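Local coordinates for protein methyltransferase (Geobacter sulfurreducens PCA, PDB 3C3P) that probably transfers a methyl group from S-adenosyl-L-methionine to an oxygen atom of an acceptor molecule, at residues 182-194 with 198-210. Numbering follows the deposited sequence.
Sequences FNHHLSRRRDFFT and PVGNGVLLGYRLS. With EDO (1,2-ethanediol), chain L.
The C-terminal antiparallel hairpin of a class I methyltransferase joins Phe193 to Tyr207 as a hydrogen-bonded pair, illustrating how an edge strand and the helix before it share one partner strand. Phe193 N donates to Tyr207 O and Tyr207 N to Phe193 O, both at 2.9 Å. Beyond this pair, Leu209 N continues the pairing to Asp191 O. On the sheet face beneath helix 181-186, the aliphatic chain of Arg208 lies across the Phe192 ring: CG sits over one face, 4.0 Å from the ring centroid, in a CH-pi contact, while CD comes 3.6 Å from Phe192 CZ. The opposite face takes Leu186 CD1, offset toward the rim, so the ring is sandwiched. Without this ring, as with an alanine at Phe192, the Arg208 methylenes would probably lose their aromatic platform and a gap would open beside Leu186 CD1. Leu204 turns its CG away from the backbone N (chi1 176°), which carries its methyls up to the helix, where CD2 meets Phe182 CD2 at 3.5 Å and Leu186 CD2 approaches Leu204 CG. Gly206 gives Leu186 room, since a beta carbon there would collide with Leu186 CD2. On the other face, Phe193 meets Tyr49 of the second subunit. Strands 192-197 and 203-208, with helix 181-186 packed on one face, form the end of the Rossmann-like methyltransferase sheet, order 3-2-1-4-5-7-6, where 203-208 runs against both its neighbours.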
ATOM      1  N   PHE A 182      10.934 -14.630   6.895  1.00 33.03           N
ATOM      2  CA  PHE A 182       9.862 -13.867   7.559  1.00 31.43           C
ATOM      3  C   PHE A 182       8.579 -13.926   6.745  1.00 30.30           C
ATOM      4  O   PHE A 182       7.473 -13.936   7.286  1.00 28.80           O
ATOM      5  CB  PHE A 182      10.321 -12.441   7.880  1.00 33.12           C
ATOM      6  CG  PHE A 182       9.353 -11.691   8.729  1.00 32.70           C
ATOM      7  CD1 PHE A 182       8.794 -12.293   9.845  1.00 33.55           C
ATOM      8  CD2 PHE A 182       9.096 -10.372   8.501  1.00 33.10           C
ATOM      9  CE1 PHE A 182       7.897 -11.590  10.659  1.00 33.56           C
ATOM     10  CE2 PHE A 182       8.222  -9.682   9.311  1.00 33.11           C
ATOM     11  CZ  PHE A 182       7.625 -10.297  10.385  1.00 32.61           C
ATOM     12  N   ASN A 183       8.734 -13.998   5.426  1.00 29.61           N
ATOM     13  CA  ASN A 183       7.581 -14.089   4.546  1.00 28.95           C
ATOM     14  C   ASN A 183       6.749 -15.324   4.885  1.00 27.66           C
ATOM     15  O   ASN A 183       5.526 -15.274   4.967  1.00 28.64           O
ATOM     16  CB  ASN A 183       8.002 -14.220   3.073  1.00 28.36           C
ATOM     17  CG  ASN A 183       8.792 -13.043   2.578  1.00 28.89           C
ATOM     18  OD1 ASN A 183       8.737 -11.957   3.159  1.00 29.76           O
ATOM     19  ND2 ASN A 183       9.508 -13.235   1.473  1.00 29.34           N
ATOM     20  N   HIS A 184       7.448 -16.430   5.108  1.00 27.36           N
ATOM     21  CA  HIS A 184       6.800 -17.736   5.387  1.00 28.35           C
ATOM     22  C   HIS A 184       6.166 -17.745   6.741  1.00 29.80           C
ATOM     23  O   HIS A 184       5.116 -18.347   6.938  1.00 31.36           O
ATOM     24  CB  HIS A 184       7.773 -18.876   5.196  1.00 28.24           C
ATOM     25  CG  HIS A 184       8.289 -18.956   3.799  1.00 28.23           C
ATOM     26  ND1 HIS A 184       7.841 -19.889   2.891  1.00 27.88           N
ATOM     27  CD2 HIS A 184       9.155 -18.155   3.132  1.00 28.52           C
ATOM     28  CE1 HIS A 184       8.466 -19.698   1.744  1.00 28.89           C
ATOM     29  NE2 HIS A 184       9.256 -18.644   1.855  1.00 28.51           N
ATOM     30  N   HIS A 185       6.815 -17.057   7.666  1.00 29.77           N
ATOM     31  CA  HIS A 185       6.300 -16.947   9.025  1.00 30.48           C
ATOM     32  C   HIS A 185       5.042 -16.088   9.098  1.00 31.49           C
ATOM     33  O   HIS A 185       3.966 -16.526   9.486  1.00 32.71           O
ATOM     34  CB  HIS A 185       7.334 -16.287   9.933  1.00 30.01           C
ATOM     35  CG  HIS A 185       6.843 -16.055  11.335  1.00 30.55           C
ATOM     36  ND1 HIS A 185       6.838 -17.047  12.299  1.00 30.71           N
ATOM     37  CD2 HIS A 185       6.320 -14.953  11.925  1.00 30.53           C
ATOM     38  CE1 HIS A 185       6.358 -16.556  13.428  1.00 32.31           C
ATOM     39  NE2 HIS A 185       6.025 -15.292  13.226  1.00 30.39           N
ATOM     40  N   LEU A 186       5.192 -14.867   8.638  1.00 32.52           N
ATOM     41  CA  LEU A 186       4.117 -13.863   8.764  1.00 34.88           C
ATOM     42  C   LEU A 186       2.864 -14.214   8.009  1.00 35.90           C
ATOM     43  O   LEU A 186       1.733 -13.888   8.440  1.00 37.50           O
ATOM     44  CB  LEU A 186       4.616 -12.464   8.360  1.00 34.19           C
ATOM     45  CG  LEU A 186       3.697 -11.322   8.774  1.00 35.13           C
ATOM     46  CD1 LEU A 186       3.569 -11.325  10.288  1.00 36.37           C
ATOM     47  CD2 LEU A 186       4.233  -9.998   8.240  1.00 35.91           C
ATOM     48  N   SER A 187       3.052 -14.946   6.930  1.00 36.54           N
ATOM     49  CA  SER A 187       1.927 -15.341   6.088  0.50 37.52           C
ATOM     50  C   SER A 187       1.050 -16.357   6.794  1.00 38.16           C
ATOM     51  O   SER A 187      -0.122 -16.562   6.426  1.00 39.10           O
ATOM     52  CB  SER A 187       2.411 -15.924   4.759  0.50 37.79           C
ATOM     53  OG  SER A 187       3.107 -17.132   4.964  0.50 39.24           O
ATOM     54  N   ARG A 188       1.613 -16.976   7.826  1.00 38.27           N
ATOM     55  CA  ARG A 188       0.914 -18.018   8.609  1.00 37.43           C
ATOM     56  C   ARG A 188       0.352 -17.518   9.895  1.00 38.38           C
ATOM     57  O   ARG A 188      -0.353 -18.234  10.609  1.00 39.09           O
ATOM     58  CB  ARG A 188       1.822 -19.189   8.884  1.00 37.03           C
ATOM     59  CG  ARG A 188       1.951 -20.021   7.711  1.00 36.53           C
ATOM     60  CD  ARG A 188       3.011 -21.019   7.885  1.00 35.54           C
ATOM     61  NE  ARG A 188       2.918 -21.997   6.819  1.00 35.78           N
ATOM     62  CZ  ARG A 188       3.402 -21.813   5.606  1.00 35.78           C
ATOM     63  NH1 ARG A 188       3.976 -20.646   5.298  1.00 37.27           N
ATOM     64  NH2 ARG A 188       3.276 -22.787   4.719  1.00 34.49           N
ATOM     65  N   ARG A 189       0.649 -16.273  10.171  1.00 38.92           N
ATOM     66  CA  ARG A 189       0.141 -15.641  11.386  1.00 39.39           C
ATOM     67  C   ARG A 189      -1.281 -15.181  11.178  1.00 39.16           C
ATOM     68  O   ARG A 189      -1.553 -14.140  10.569  1.00 38.17           O
ATOM     69  CB  ARG A 189       1.076 -14.571  11.847  1.00 40.62           C
ATOM     70  CG  ARG A 189       2.208 -15.341  12.399  1.00 41.66           C
ATOM     71  CD  ARG A 189       3.066 -14.585  13.236  1.00 42.56           C
ATOM     72  NE  ARG A 189       2.334 -13.920  14.295  1.00 42.51           N
ATOM     73  CZ  ARG A 189       2.926 -13.495  15.388  1.00 41.12           C
ATOM     74  NH1 ARG A 189       4.199 -13.795  15.559  1.00 41.15           N
ATOM     75  NH2 ARG A 189       2.237 -12.852  16.306  1.00 40.80           N
ATOM     76  N   ARG A 190      -2.184 -15.963  11.763  1.00 37.17           N
ATOM     77  CA  ARG A 190      -3.624 -15.694  11.628  0.50 37.59           C
ATOM     78  C   ARG A 190      -4.059 -14.385  12.258  1.00 36.51           C
ATOM     79  O   ARG A 190      -5.189 -13.953  12.077  1.00 37.48           O
ATOM     80  CB  ARG A 190      -4.496 -16.839  12.176  0.50 38.54           C
ATOM     81  CG  ARG A 190      -4.465 -18.124  11.347  0.50 39.18           C
ATOM     82  CD  ARG A 190      -5.668 -18.964  11.723  0.50 39.62           C
ATOM     83  NE  ARG A 190      -5.794 -20.234  11.016  0.50 40.31           N
ATOM     84  CZ  ARG A 190      -4.865 -20.781  10.238  0.50 40.67           C
ATOM     85  NH1 ARG A 190      -3.678 -20.208  10.093  0.50 40.55           N
ATOM     86  NH2 ARG A 190      -5.115 -21.947   9.647  0.50 40.89           N
ATOM     87  N   ASP A 191      -3.145 -13.774  12.992  1.00 34.77           N
ATOM     88  CA  ASP A 191      -3.389 -12.499  13.677  1.00 33.62           C
ATOM     89  C   ASP A 191      -3.021 -11.313  12.804  1.00 31.84           C
ATOM     90  O   ASP A 191      -3.288 -10.170  13.146  1.00 30.21           O
ATOM     91  CB  ASP A 191      -2.713 -12.409  15.040  1.00 34.65           C
ATOM     92  CG  ASP A 191      -1.244 -12.748  15.018  1.00 35.65           C
ATOM     93  OD1 ASP A 191      -0.786 -13.461  14.097  1.00 36.30           O
ATOM     94  OD2 ASP A 191      -0.573 -12.315  15.977  1.00 35.58           O
ATOM     95  N   PHE A 192      -2.448 -11.636  11.653  1.00 31.26           N
ATOM     96  CA  PHE A 192      -2.083 -10.641  10.629  1.00 29.23           C
ATOM     97  C   PHE A 192      -2.619 -10.951   9.246  1.00 28.66           C
ATOM     98  O   PHE A 192      -2.806 -12.102   8.864  1.00 28.67           O
ATOM     99  CB  PHE A 192      -0.562 -10.518  10.483  1.00 28.97           C
ATOM    100  CG  PHE A 192       0.096  -9.820  11.611  1.00 28.43           C
ATOM    101  CD1 PHE A 192       0.468 -10.506  12.752  1.00 28.24           C
ATOM    102  CD2 PHE A 192       0.375  -8.468  11.528  1.00 28.87           C
ATOM    103  CE1 PHE A 192       1.088  -9.863  13.798  1.00 28.72           C
ATOM    104  CE2 PHE A 192       0.966  -7.811  12.587  1.00 29.41           C
ATOM    105  CZ  PHE A 192       1.343  -8.528  13.724  1.00 28.90           C
ATOM    106  N   PHE A 193      -2.900  -9.875   8.514  1.00 28.60           N
ATOM    107  CA  PHE A 193      -3.279  -9.965   7.110  1.00 29.10           C
ATOM    108  C   PHE A 193      -2.044  -9.431   6.351  1.00 29.52           C
ATOM    109  O   PHE A 193      -1.662  -8.256   6.468  1.00 28.97           O
ATOM    110  CB  PHE A 193      -4.542  -9.211   6.699  1.00 29.05           C
ATOM    111  CG  PHE A 193      -4.843  -9.359   5.236  1.00 28.87           C
ATOM    112  CD1 PHE A 193      -5.631 -10.412   4.783  1.00 29.82           C
ATOM    113  CD2 PHE A 193      -4.278  -8.482   4.297  1.00 31.09           C
ATOM    114  CE1 PHE A 193      -5.893 -10.569   3.423  1.00 29.62           C
ATOM    115  CE2 PHE A 193      -4.525  -8.627   2.950  1.00 31.19           C
ATOM    116  CZ  PHE A 193      -5.329  -9.683   2.500  1.00 29.27           C
ATOM    117  N   THR A 194      -1.464 -10.280   5.524  1.00 28.56           N
ATOM    118  CA  THR A 194      -0.220  -9.916   4.841  1.00 30.88           C
ATOM    119  C   THR A 194      -0.202 -10.001   3.320  1.00 29.98           C
ATOM    120  O   THR A 194      -0.923 -10.748   2.698  1.00 28.96           O
ATOM    121  CB  THR A 194       0.948 -10.886   5.363  1.00 32.21           C
ATOM    122  OG1 THR A 194       1.051 -10.860   6.803  1.00 33.93           O
ATOM    123  CG2 THR A 194       2.309 -10.510   4.794  1.00 33.37           C
ATOM    124  N   PRO A 198       5.862  -6.156  -4.840  1.00 31.64           N
ATOM    125  CA  PRO A 198       7.215  -6.252  -5.351  1.00 33.94           C
ATOM    126  C   PRO A 198       7.868  -4.963  -5.860  1.00 34.84           C
ATOM    127  O   PRO A 198       8.312  -4.910  -7.014  1.00 37.53           O
ATOM    128  CB  PRO A 198       7.075  -7.290  -6.461  1.00 34.32           C
ATOM    129  CG  PRO A 198       5.756  -7.166  -6.907  1.00 34.18           C
ATOM    130  CD  PRO A 198       4.885  -6.748  -5.758  1.00 33.29           C
ATOM    131  N   VAL A 199       7.863  -3.960  -4.984  1.00 32.81           N
ATOM    132  CA  VAL A 199       8.507  -2.654  -5.254  0.50 33.08           C
ATOM    133  C   VAL A 199       9.917  -2.741  -4.678  1.00 32.63           C
ATOM    134  O   VAL A 199      10.136  -3.277  -3.616  1.00 31.19           O
ATOM    135  CB  VAL A 199       7.761  -1.433  -4.646  0.50 33.00           C
ATOM    136  CG1 VAL A 199       7.688  -1.509  -3.143  0.50 33.41           C
ATOM    137  CG2 VAL A 199       8.457  -0.134  -5.050  0.50 31.56           C
ATOM    138  N   GLY A 200      10.889  -2.232  -5.412  1.00 31.99           N
ATOM    139  CA  GLY A 200      12.283  -2.285  -4.957  1.00 31.92           C
ATOM    140  C   GLY A 200      12.783  -3.717  -4.741  1.00 30.11           C
ATOM    141  O   GLY A 200      12.765  -4.537  -5.633  1.00 31.57           O
ATOM    142  N   ASN A 201      13.221  -3.979  -3.527  1.00 29.25           N
ATOM    143  CA  ASN A 201      13.723  -5.284  -3.121  1.00 29.70           C
ATOM    144  C   ASN A 201      12.618  -6.170  -2.498  1.00 28.83           C
ATOM    145  O   ASN A 201      12.883  -7.235  -1.926  1.00 27.27           O
ATOM    146  CB  ASN A 201      14.900  -5.112  -2.152  1.00 30.75           C
ATOM    147  CG  ASN A 201      16.108  -4.459  -2.802  1.00 32.84           C
ATOM    148  OD1 ASN A 201      16.303  -4.515  -4.023  1.00 33.22           O
ATOM    149  ND2 ASN A 201      16.956  -3.867  -1.970  1.00 33.87           N
ATOM    150  N   GLY A 202      11.382  -5.688  -2.631  1.00 30.02           N
ATOM    151  CA  GLY A 202      10.183  -6.363  -2.104  1.00 29.86           C
ATOM    152  C   GLY A 202       9.845  -5.787  -0.755  1.00 28.37           C
ATOM    153  O   GLY A 202      10.715  -5.565   0.072  1.00 28.45           O
ATOM    154  N   VAL A 203       8.566  -5.529  -0.557  1.00 27.27           N
ATOM    155  CA  VAL A 203       8.078  -4.959   0.692  1.00 27.69           C
ATOM    156  C   VAL A 203       6.943  -5.814   1.268  1.00 28.43           C
ATOM    157  O   VAL A 203       5.902  -5.984   0.657  1.00 27.95           O
ATOM    158  CB  VAL A 203       7.590  -3.480   0.513  1.00 28.92           C
ATOM    159  CG1 VAL A 203       7.114  -2.905   1.874  1.00 27.98           C
ATOM    160  CG2 VAL A 203       8.701  -2.585  -0.102  1.00 28.59           C
ATOM    161  N   LEU A 204       7.190  -6.358   2.454  1.00 28.53           N
ATOM    162  CA  LEU A 204       6.214  -7.181   3.150  1.00 28.20           C
ATOM    163  C   LEU A 204       5.373  -6.268   4.030  1.00 29.13           C
ATOM    164  O   LEU A 204       5.893  -5.476   4.822  1.00 29.25           O
ATOM    165  CB  LEU A 204       6.913  -8.255   3.986  1.00 29.99           C
ATOM    166  CG  LEU A 204       6.170  -9.225   4.899  1.00 31.72           C
ATOM    167  CD1 LEU A 204       5.148 -10.089   4.171  1.00 32.11           C
ATOM    168  CD2 LEU A 204       7.205 -10.149   5.582  1.00 31.82           C
ATOM    169  N   LEU A 205       4.062  -6.388   3.869  1.00 29.51           N
ATOM    170  CA  LEU A 205       3.119  -5.592   4.641  1.00 29.72           C
ATOM    171  C   LEU A 205       2.253  -6.522   5.461  1.00 30.24           C
ATOM    172  O   LEU A 205       1.688  -7.505   4.942  1.00 29.93           O
ATOM    173  CB  LEU A 205       2.239  -4.750   3.704  1.00 30.25           C
ATOM    174  CG  LEU A 205       2.933  -3.796   2.725  1.00 30.51           C
ATOM    175  CD1 LEU A 205       1.933  -3.144   1.722  1.00 30.69           C
ATOM    176  CD2 LEU A 205       3.684  -2.741   3.503  1.00 29.06           C
ATOM    177  N   GLY A 206       2.182  -6.215   6.748  1.00 29.87           N
ATOM    178  CA  GLY A 206       1.353  -6.978   7.698  1.00 30.25           C
ATOM    179  C   GLY A 206       0.451  -6.083   8.520  1.00 29.74           C
ATOM    180  O   GLY A 206       0.915  -5.256   9.311  1.00 30.14           O
ATOM    181  N   TYR A 207      -0.849  -6.258   8.331  1.00 28.72           N
ATOM    182  CA  TYR A 207      -1.855  -5.505   9.069  1.00 28.99           C
ATOM    183  C   TYR A 207      -2.324  -6.349  10.237  1.00 29.60           C
ATOM    184  O   TYR A 207      -2.758  -7.477  10.057  1.00 29.16           O
ATOM    185  CB  TYR A 207      -3.034  -5.170   8.166  1.00 28.68           C
ATOM    186  CG  TYR A 207      -4.171  -4.439   8.815  1.00 28.81           C
ATOM    187  CD1 TYR A 207      -4.145  -3.049   8.912  1.00 29.44           C
ATOM    188  CD2 TYR A 207      -5.274  -5.110   9.315  1.00 29.13           C
ATOM    189  CE1 TYR A 207      -5.173  -2.365   9.508  1.00 29.32           C
ATOM    190  CE2 TYR A 207      -6.294  -4.440   9.895  1.00 29.47           C
ATOM    191  CZ  TYR A 207      -6.248  -3.057   9.975  1.00 29.62           C
ATOM    192  OH  TYR A 207      -7.282  -2.383  10.547  1.00 30.23           O
ATOM    193  N   ARG A 208      -2.265  -5.776  11.426  1.00 29.91           N
ATOM    194  CA  ARG A 208      -2.651  -6.500  12.614  1.00 30.73           C
ATOM    195  C   ARG A 208      -4.151  -6.453  12.763  1.00 29.63           C
ATOM    196  O   ARG A 208      -4.742  -5.414  12.990  1.00 30.74           O
ATOM    197  CB  ARG A 208      -1.928  -5.944  13.833  1.00 33.67           C
ATOM    198  CG  ARG A 208      -1.829  -6.975  14.885  1.00 36.20           C
ATOM    199  CD  ARG A 208      -0.804  -6.658  15.874  1.00 39.95           C
ATOM    200  NE  ARG A 208      -1.349  -5.769  16.856  1.00 41.99           N
ATOM    201  CZ  ARG A 208      -1.742  -6.120  18.071  1.00 42.65           C
ATOM    202  NH1 ARG A 208      -1.564  -7.330  18.548  1.00 45.69           N
ATOM    203  NH2 ARG A 208      -2.249  -5.201  18.847  1.00 42.55           N
ATOM    204  N   LEU A 209      -4.747  -7.626  12.647  1.00 30.15           N
ATOM    205  CA  LEU A 209      -6.210  -7.806  12.725  1.00 29.59           C
ATOM    206  C   LEU A 209      -6.765  -7.412  14.093  1.00 28.24           C
ATOM    207  O   LEU A 209      -6.094  -7.521  15.094  1.00 26.85           O
ATOM    208  CB  LEU A 209      -6.586  -9.239  12.288  1.00 29.88           C
ATOM    209  CG  LEU A 209      -6.263  -9.580  10.832  1.00 29.43           C
ATOM    210  CD1 LEU A 209      -6.467 -11.061  10.572  1.00 30.89           C
ATOM    211  CD2 LEU A 209      -7.097  -8.750   9.868  1.00 30.54           C
ATOM    212  N   SER A 210      -7.990  -6.886  14.082  1.00 30.54           N
ATOM    213  CA  SER A 210      -8.684  -6.409  15.296  1.00 30.96           C
ATOM    214  C   SER A 210      -8.851  -7.524  16.321  1.00 32.97           C
ATOM    215  O   SER A 210      -8.837  -7.230  17.515  1.00 33.79           O
ATOM    216  CB  SER A 210     -10.062  -5.837  14.959  1.00 31.48           C
ATOM    217  OG  SER A 210      -9.974  -4.781  14.019  1.00 29.56           O
ATOM    218  OXT SER A 210      -8.996  -8.709  15.994  1.00 32.42           O
TER
HETATM  219  C1  EDO L 218      -4.612 -13.596   6.778  1.00 42.34           C
HETATM  220  O1  EDO L 218      -5.339 -13.476   7.987  1.00 42.91           O
HETATM  221  C2  EDO L 218      -5.127 -14.650   5.797  1.00 42.11           C
HETATM  222  O2  EDO L 218      -5.444 -14.081   4.521  1.00 39.68           O
HETATM  223  O   HOH W   1      -4.300  -9.397  15.582  1.00 34.77           O